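Local coordinates for protein methylmalonyl-CoA carboxyltransferase 12S subunit (Propionibacterium freudenreichii, PDB 1ON3) that transfers the carboxyl group of methylmalonyl-CoA to the biotin of the 1.3S subunit and, as a hexamer, makes up the core of transcarboxylase, at residues Val162-Ser165 with Gly166-Gln170; Phe320-Asn324 with Gly325-Gly329; Asp294-Ala297 with Lys298-Trp302. All blocks are in the same frame, centred on the assembly; numbering follows the deposited sequence.

Contact 1 (Val162-Ser165 with Gly166-Gln170); sequences VKLS and GVVPQ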
loop_
_atom_site.group_PDB
_atom_site.type_symbol
_atom_site.label_atom_id
_atom_site.label_comp_id
_atom_site.label_asym_id
_atom_site.label_seq_id
_atom_site.Cartn_x
_atom_site.Cartn_y
_atom_site.Cartn_z
ATOM N N VAL E 162 -1.025 25.183 1.847
ATOM C CA VAL E 162 -1.606 24.180 0.969
ATOM C C VAL E 162 -1.146 22.786 1.390
ATOM O O VAL E 162 -1.918 21.830 1.357
ATOM C CB VAL E 162 -1.235 24.452 -0.516
ATOM C CG1 VAL E 162 -1.781 23.329 -1.420
ATOM C CG2 VAL E 162 -1.834 25.803 -0.953
ATOM N N LYS E 163 0.115 22.661 1.788
ATOM C CA LYS E 163 0.620 21.360 2.216
ATOM C C LYS E 163 -0.192 20.859 3.430
ATOM O O LYS E 163 -0.584 19.694 3.477
ATOM C CB LYS E 163 2.106 21.479 2.576
ATOM C CG LYS E 163 2.800 20.174 2.929
ATOM C CD LYS E 163 4.278 20.462 3.229
ATOM C CE LYS E 163 5.065 19.193 3.519
ATOM N NZ LYS E 163 6.453 19.507 4.013
ATOM N N LEU E 164 -0.460 21.745 4.391
ATOM C CA LEU E 164 -1.226 21.379 5.589
ATOM C C LEU E 164 -2.729 21.241 5.328
ATOM O O LEU E 164 -3.454 20.640 6.119
ATOM C CB LEU E 164 -1.036 22.422 6.701
ATOM C CG LEU E 164 0.135 22.275 7.690
ATOM C CD1 LEU E 164 1.490 22.373 6.955
ATOM C CD2 LEU E 164 0.030 23.376 8.748
ATOM N N SER E 165 -3.195 21.806 4.221
ATOM C CA SER E 165 -4.619 21.786 3.927
ATOM C C SER E 165 -5.228 20.379 3.949
ATOM O O SER E 165 -4.772 19.490 3.243
ATOM C CB SER E 165 -4.879 22.476 2.576
ATOM O OG SER E 165 -6.264 22.754 2.411
ATOM N N GLY E 166 -6.253 20.179 4.775
ATOM C CA GLY E 166 -6.894 18.871 4.844
ATOM C C GLY E 166 -6.153 17.824 5.669
ATOM O O GLY E 166 -6.588 16.668 5.730
ATOM N N VAL E 167 -5.041 18.215 6.300
ATOM C CA VAL E 167 -4.257 17.294 7.135
ATOM C C VAL E 167 -4.413 17.722 8.594
ATOM O O VAL E 167 -4.764 16.910 9.448
ATOM C CB VAL E 167 -2.767 17.296 6.750
ATOM C CG1 VAL E 167 -2.032 16.184 7.534
ATOM C CG2 VAL E 167 -2.616 17.073 5.237
ATOM N N VAL E 168 -4.141 18.994 8.890
ATOM C CA VAL E 168 -4.362 19.514 10.242
ATOM C C VAL E 168 -5.199 20.783 10.067
ATOM O O VAL E 168 -5.028 21.501 9.091
ATOM C CB VAL E 168 -3.045 19.849 11.002
ATOM C CG1 VAL E 168 -2.236 18.574 11.223
ATOM C CG2 VAL E 168 -2.230 20.892 10.237
ATOM N N PRO E 169 -6.133 21.061 10.994
ATOM C CA PRO E 169 -6.965 22.262 10.864
ATOM C C PRO E 169 -6.118 23.520 10.973
ATOM O O PRO E 169 -5.176 23.560 11.764
ATOM C CB PRO E 169 -7.947 22.143 12.034
ATOM C CG PRO E 169 -7.914 20.691 12.403
ATOM C CD PRO E 169 -6.467 20.334 12.232
ATOM N N GLN E 170 -6.456 24.538 10.178
ATOM C CA GLN E 170 -5.729 25.805 10.184
ATOM C C GLN E 170 -6.724 26.938 10.389
ATOM O O GLN E 170 -7.660 27.101 9.602
ATOM C CB GLN E 170 -4.994 26.022 8.853
ATOM C CG GLN E 170 -3.987 24.958 8.481
ATOM C CD GLN E 170 -3.351 25.244 7.140
ATOM O OE1 GLN E 170 -2.433 26.059 7.046
ATOM N NE2 GLN E 170 -3.854 24.593 6.085
#
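Leu-164 is met by two side chains that come back from beyond the turn, Gln-170 at its CB and Val-168 at its far end. The CB sits over the face of the Gln-170 amide, 3.7 Å from CD and 3.6 Å from NE2, the two side chains crossing at about a right angle. CD2 of Leu-164 rests against CG2 of Val-168, 3.7 Å away. The backbone draws these groups together: Leu-164 O takes two N-H groups, from Val-167 N at 2.9 Å, above the carbonyl plane, and from Val-168 N at 3.3 Å, within it. Gly-166, with phi 79°, lets the chain reverse. With chi1 -59° and chi2 178°, the extended Gln-170 chain reaches back to the helix end, where NE2 hydrogen-bonds Asn-161 O. A leucine in place of Gln-170 would probably leave Asn-161 O without this donor and lose the flat face under Leu-164. Farther out, Leu-127 of helix 113-129 packs on Leu-164 and Val-167, while Lys-516 NZ of the second subunit hydrogen-bonds Lys-163 O and Ser-165 O. This is the helix-to-strand turn of a beta-alpha-beta crossover, leading from helix 147-164 into strand 170-175 of the crotonase-like fold.

Contact 2 (Phe320-Asn324 with Gly325-Gly329); sequences FARVN and GRSVG
Ala-321 and Val-328 form a hydrogen-bonded antiparallel pair, with Val-328 N 2.8 Å from Ala-321 O and Ala-321 N 3.0 Å from Val-328 O. Two residues nearer the turn, Val-323 and Arg-326 repeat the pattern, closing a type I' turn at Asn-324 and Gly-325, both with positive phi. This backbone ladder is the tight part, together with Val-328, which at chi1 -62° lays its CG2 branch over the opposite strand, 3.5 Å from Ala-321 O; Ala-321 CB and Val-323 CG2 lie farther from that branch, each at 4.2 Å. On the other face the stem of Arg-322 still lies close, CB 3.4 Å from Arg-326 O, but its polar end and that of Ser-327 do not touch. A water bridges Arg-322 NE and Ser-327 OG, lying in the guanidinium plane at its edge, 2.8 Å from Arg-322 NE. A second water links Val-323 O to Arg-326 NE. The polar ends are held from outside: Arg-322 by Ser-253 and the ring of Phe-254, Ser-327 by Phe-254 O, Arg-326 by a salt bridge to Glu-262. Helix 495-505 packs on Val-323 and Asn-324, helix 344-359 on Phe-320. In the mixed sheet, strand 316-323 has strand 305-308 on its other side, and strand 326-333 has strand 364-370, where Gly-329 hydrogen-bonds Val-365.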
loop_
_atom_site.group_PDB
_atom_site.type_symbol
_atom_site.label_atom_id
_atom_site.label_comp_id
_atom_site.label_asym_id
_atom_site.label_seq_id
_atom_site.Cartn_x
_atom_site.Cartn_y
_atom_site.Cartn_z
ATOM N N PHE E 320 -21.776 24.340 12.901
ATOM C CA PHE E 320 -21.244 23.182 13.596
ATOM C C PHE E 320 -22.138 22.962 14.820
ATOM O O PHE E 320 -22.587 23.921 15.457
ATOM C CB PHE E 320 -19.814 23.434 14.080
ATOM C CG PHE E 320 -18.776 23.339 13.004
ATOM C CD1 PHE E 320 -17.962 24.426 12.706
ATOM C CD2 PHE E 320 -18.581 22.149 12.311
ATOM C CE1 PHE E 320 -16.954 24.322 11.728
ATOM C CE2 PHE E 320 -17.588 22.036 11.340
ATOM C CZ PHE E 320 -16.772 23.119 11.047
ATOM N N ALA E 321 -22.389 21.702 15.151
ATOM C CA ALA E 321 -23.198 21.383 16.311
ATOM C C ALA E 321 -22.826 19.993 16.746
ATOM O O ALA E 321 -21.881 19.396 16.222
ATOM C CB ALA E 321 -24.670 21.434 15.957
ATOM N N ARG E 322 -23.575 19.462 17.702
ATOM C CA ARG E 322 -23.308 18.121 18.166
ATOM C C ARG E 322 -24.584 17.331 18.377
ATOM O O ARG E 322 -25.634 17.885 18.733
ATOM C CB ARG E 322 -22.509 18.158 19.470
ATOM C CG ARG E 322 -21.037 18.538 19.286
ATOM C CD ARG E 322 -20.313 18.570 20.614
ATOM N NE ARG E 322 -18.964 19.108 20.471
ATOM C CZ ARG E 322 -18.614 20.361 20.736
ATOM N NH1 ARG E 322 -19.512 21.237 21.167
ATOM N NH2 ARG E 322 -17.353 20.736 20.565
ATOM N N VAL E 323 -24.498 16.035 18.110
ATOM C CA VAL E 323 -25.623 15.148 18.346
ATOM C C VAL E 323 -25.030 14.027 19.184
ATOM O O VAL E 323 -24.117 13.333 18.744
ATOM C CB VAL E 323 -26.220 14.586 17.035
ATOM C CG1 VAL E 323 -27.360 13.615 17.373
ATOM C CG2 VAL E 323 -26.768 15.740 16.176
ATOM N N ASN E 324 -25.535 13.871 20.403
ATOM C CA ASN E 324 -25.021 12.852 21.316
ATOM C C ASN E 324 -23.517 13.061 21.515
ATOM O O ASN E 324 -22.745 12.102 21.592
ATOM C CB ASN E 324 -25.287 11.452 20.768
ATOM C CG ASN E 324 -26.782 11.135 20.645
ATOM O OD1 ASN E 324 -27.172 10.307 19.828
ATOM N ND2 ASN E 324 -27.609 11.778 21.464
ATOM N N GLY E 325 -23.110 14.327 21.588
ATOM C CA GLY E 325 -21.706 14.664 21.795
ATOM C C GLY E 325 -20.794 14.636 20.583
ATOM O O GLY E 325 -19.648 15.080 20.662
ATOM N N ARG E 326 -21.292 14.132 19.457
ATOM C CA ARG E 326 -20.488 14.032 18.238
ATOM C C ARG E 326 -20.585 15.292 17.378
ATOM O O ARG E 326 -21.693 15.781 17.110
ATOM C CB ARG E 326 -20.964 12.817 17.412
ATOM C CG ARG E 326 -20.224 12.538 16.120
ATOM C CD ARG E 326 -21.081 11.652 15.207
ATOM N NE ARG E 326 -21.504 10.406 15.863
ATOM C CZ ARG E 326 -20.686 9.381 16.096
ATOM N NH1 ARG E 326 -19.419 9.452 15.716
ATOM N NH2 ARG E 326 -21.120 8.305 16.739
ATOM N N SER E 327 -19.431 15.817 16.953
ATOM C CA SER E 327 -19.404 16.990 16.084
ATOM C C SER E 327 -20.071 16.651 14.758
ATOM O O SER E 327 -19.811 15.591 14.184
ATOM C CB SER E 327 -17.969 17.449 15.761
ATOM O OG SER E 327 -17.292 17.981 16.888
ATOM N N VAL E 328 -20.941 17.548 14.292
ATOM C CA VAL E 328 -21.600 17.396 12.994
ATOM C C VAL E 328 -21.657 18.771 12.327
ATOM O O VAL E 328 -21.597 19.809 13.001
ATOM C CB VAL E 328 -23.080 16.867 13.090
ATOM C CG1 VAL E 328 -23.105 15.483 13.721
ATOM C CG2 VAL E 328 -23.953 17.850 13.863
ATOM N N GLY E 329 -21.759 18.766 11.005
ATOM C CA GLY E 329 -21.882 20.002 10.256
ATOM C C GLY E 329 -23.289 20.015 9.673
ATOM O O GLY E 329 -23.698 19.064 9.004
HETATM O O HOH W 1 -16.960 17.427 19.356
HETATM O O HOH W 2 -23.978 11.223 17.026
#

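Contact 3 (Asp294-Ala297 with Lys298-Trp302); sequences DVIA and KIVDW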
loop_
_atom_site.group_PDB
_atom_site.type_symbol
_atom_site.label_atom_id
_atom_site.label_comp_id
_atom_site.label_asym_id
_atom_site.label_seq_id
_atom_site.Cartn_x
_atom_site.Cartn_y
_atom_site.Cartn_z
ATOM N N ASP E 294 -34.458 27.446 14.104
ATOM C CA ASP E 294 -35.362 27.050 15.183
ATOM C C ASP E 294 -35.495 25.530 15.143
ATOM O O ASP E 294 -35.698 24.884 16.173
ATOM C CB ASP E 294 -36.737 27.718 15.033
ATOM C CG ASP E 294 -36.698 29.193 15.374
ATOM O OD1 ASP E 294 -35.838 29.596 16.188
ATOM O OD2 ASP E 294 -37.523 29.948 14.844
ATOM N N VAL E 295 -35.375 24.955 13.949
ATOM C CA VAL E 295 -35.440 23.510 13.814
ATOM C C VAL E 295 -34.121 22.964 14.355
ATOM O O VAL E 295 -34.100 22.016 15.140
ATOM C CB VAL E 295 -35.594 23.077 12.345
ATOM C CG1 VAL E 295 -35.485 21.564 12.244
ATOM C CG2 VAL E 295 -36.950 23.566 11.790
ATOM N N ILE E 296 -33.019 23.583 13.941
ATOM C CA ILE E 296 -31.697 23.154 14.385
ATOM C C ILE E 296 -31.610 23.150 15.907
ATOM O O ILE E 296 -31.171 22.171 16.496
ATOM C CB ILE E 296 -30.577 24.078 13.814
ATOM C CG1 ILE E 296 -30.526 23.939 12.283
ATOM C CG2 ILE E 296 -29.212 23.725 14.460
ATOM C CD1 ILE E 296 -29.521 24.882 11.572
ATOM N N ALA E 297 -32.027 24.245 16.537
ATOM C CA ALA E 297 -31.956 24.360 17.992
ATOM C C ALA E 297 -32.662 23.225 18.715
ATOM O O ALA E 297 -32.214 22.781 19.776
ATOM C CB ALA E 297 -32.527 25.693 18.445
ATOM N N LYS E 298 -33.758 22.740 18.143
ATOM C CA LYS E 298 -34.503 21.656 18.773
ATOM C C LYS E 298 -33.971 20.259 18.502
ATOM O O LYS E 298 -34.420 19.298 19.129
ATOM C CB LYS E 298 -35.980 21.735 18.382
ATOM C CG LYS E 298 -36.639 23.006 18.888
ATOM C CD LYS E 298 -38.125 23.057 18.592
ATOM C CE LYS E 298 -38.707 24.383 19.069
ATOM N NZ LYS E 298 -38.397 24.647 20.507
ATOM N N ILE E 299 -33.007 20.123 17.596
ATOM C CA ILE E 299 -32.491 18.795 17.316
ATOM C C ILE E 299 -31.042 18.551 17.735
ATOM O O ILE E 299 -30.630 17.405 17.893
ATOM C CB ILE E 299 -32.657 18.426 15.831
ATOM C CG1 ILE E 299 -31.851 19.369 14.946
ATOM C CG2 ILE E 299 -34.136 18.516 15.446
ATOM C CD1 ILE E 299 -31.863 18.967 13.480
ATOM N N VAL E 300 -30.270 19.614 17.933
ATOM C CA VAL E 300 -28.876 19.443 18.338
ATOM C C VAL E 300 -28.735 19.530 19.857
ATOM O O VAL E 300 -29.571 20.137 20.532
ATOM C CB VAL E 300 -27.948 20.507 17.667
ATOM C CG1 VAL E 300 -28.110 20.449 16.163
ATOM C CG2 VAL E 300 -28.261 21.901 18.171
ATOM N N ASP E 301 -27.673 18.920 20.386
ATOM C CA ASP E 301 -27.420 18.907 21.826
ATOM C C ASP E 301 -27.490 20.282 22.467
ATOM O O ASP E 301 -26.796 21.204 22.055
ATOM C CB ASP E 301 -26.036 18.314 22.139
ATOM C CG ASP E 301 -25.979 16.801 21.991
ATOM O OD1 ASP E 301 -24.940 16.217 22.388
ATOM O OD2 ASP E 301 -26.954 16.198 21.487
ATOM N N TRP E 302 -28.320 20.414 23.493
ATOM C CA TRP E 302 -28.446 21.677 24.221
ATOM C C TRP E 302 -28.862 22.883 23.376
ATOM O O TRP E 302 -28.818 24.018 23.858
ATOM C CB TRP E 302 -27.116 22.008 24.910
ATOM C CG TRP E 302 -26.395 20.812 25.443
ATOM C CD1 TRP E 302 -25.250 20.255 24.951
ATOM C CD2 TRP E 302 -26.767 20.029 26.582
ATOM N NE1 TRP E 302 -24.880 19.172 25.717
ATOM C CE2 TRP E 302 -25.796 19.011 26.724
ATOM C CE3 TRP E 302 -27.826 20.092 27.497
ATOM C CZ2 TRP E 302 -25.852 18.060 27.746
ATOM C CZ3 TRP E 302 -27.882 19.144 28.516
ATOM C CH2 TRP E 302 -26.899 18.145 28.630
#
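The carbonyl group of Ile-296 is gripped on both faces and at its oxygen end by Ile-299 and Val-300. Over one face comes Ile-299 N-H, its nitrogen 3.0 Å from Ile-296 O and 59° out of the carbonyl plane. CG1 of Ile-299 lies on that same side, 3.3 Å from the oxygen. Straight ahead, nearly along the C=O axis, stands Val-300 N at 3.1 Å. The opposite face is closed by both methyls of Val-300, CG2 being 3.4 Å from Ile-296 O. Two N-H groups therefore satisfy this oxygen, and carbon closes round them.

Ile-299 has chi1 63°, which puts CG1 between its own backbone N and carbonyl carbon and turns it back over the preceding helical turn, where it also lies 3.5 Å from Val-295 O. Side-chain packing proper is slighter: CG2 of Ile-296 meets CG1 of Val-300 at 3.9 Å, the two chains crossing obliquely. Lys-298 N is less firmly held. Its weak bond to Val-295 O spans 3.1 Å from Lys-298 N, and a longer weak one goes to Asp-294 O. Its side chain starts alongside the helix, Lys-298 CG 3.4 Å from Asp-294 O, and ends at NZ in a long, weak ion pair with Glu-277.

From Val-300 on, the chain runs as loop, and Asp-301 makes a salt bridge with Arg-496, whose NH1 also hydrogen-bonds Ile-299 O. Helix 278-281 lies against one side of the last helical turn: Leu-278 and Ile-281 touch Lys-298, Ile-281 also meets Val-295, and Leu-278 reaches Ile-299. Ile-296 lies on Val-317 of strand 316-323, Ile-330 of strand 326-333 and Leu-367 of strand 364-370, and Val-300 on Ala-321 and Ile-330, which seats the helix against the sheet.

How the contacts relate
Along the chain contact 1 comes first, then contact 3, then contact 2. Each closes its own short local turn before the next opens, so none nests or crosses. Contact 1 turns helix 147-164 into strand 170-175 of the first sheet. Contact 3 ends helix 293-299, and contact 2 is the hairpin turn between strands 316-323 and 326-333 of the second sheet. Contacts 2 and 3 touch: Asp-301 binds the hairpin turn through Asn-324 N and Gly-325 N, and its backbone N hydrogen-bonds Arg-322 O, tying helix end to turn. Contact 1 stands apart, its nearest atoms about 9 Å from contact 2 and about 20 Å from contact 3.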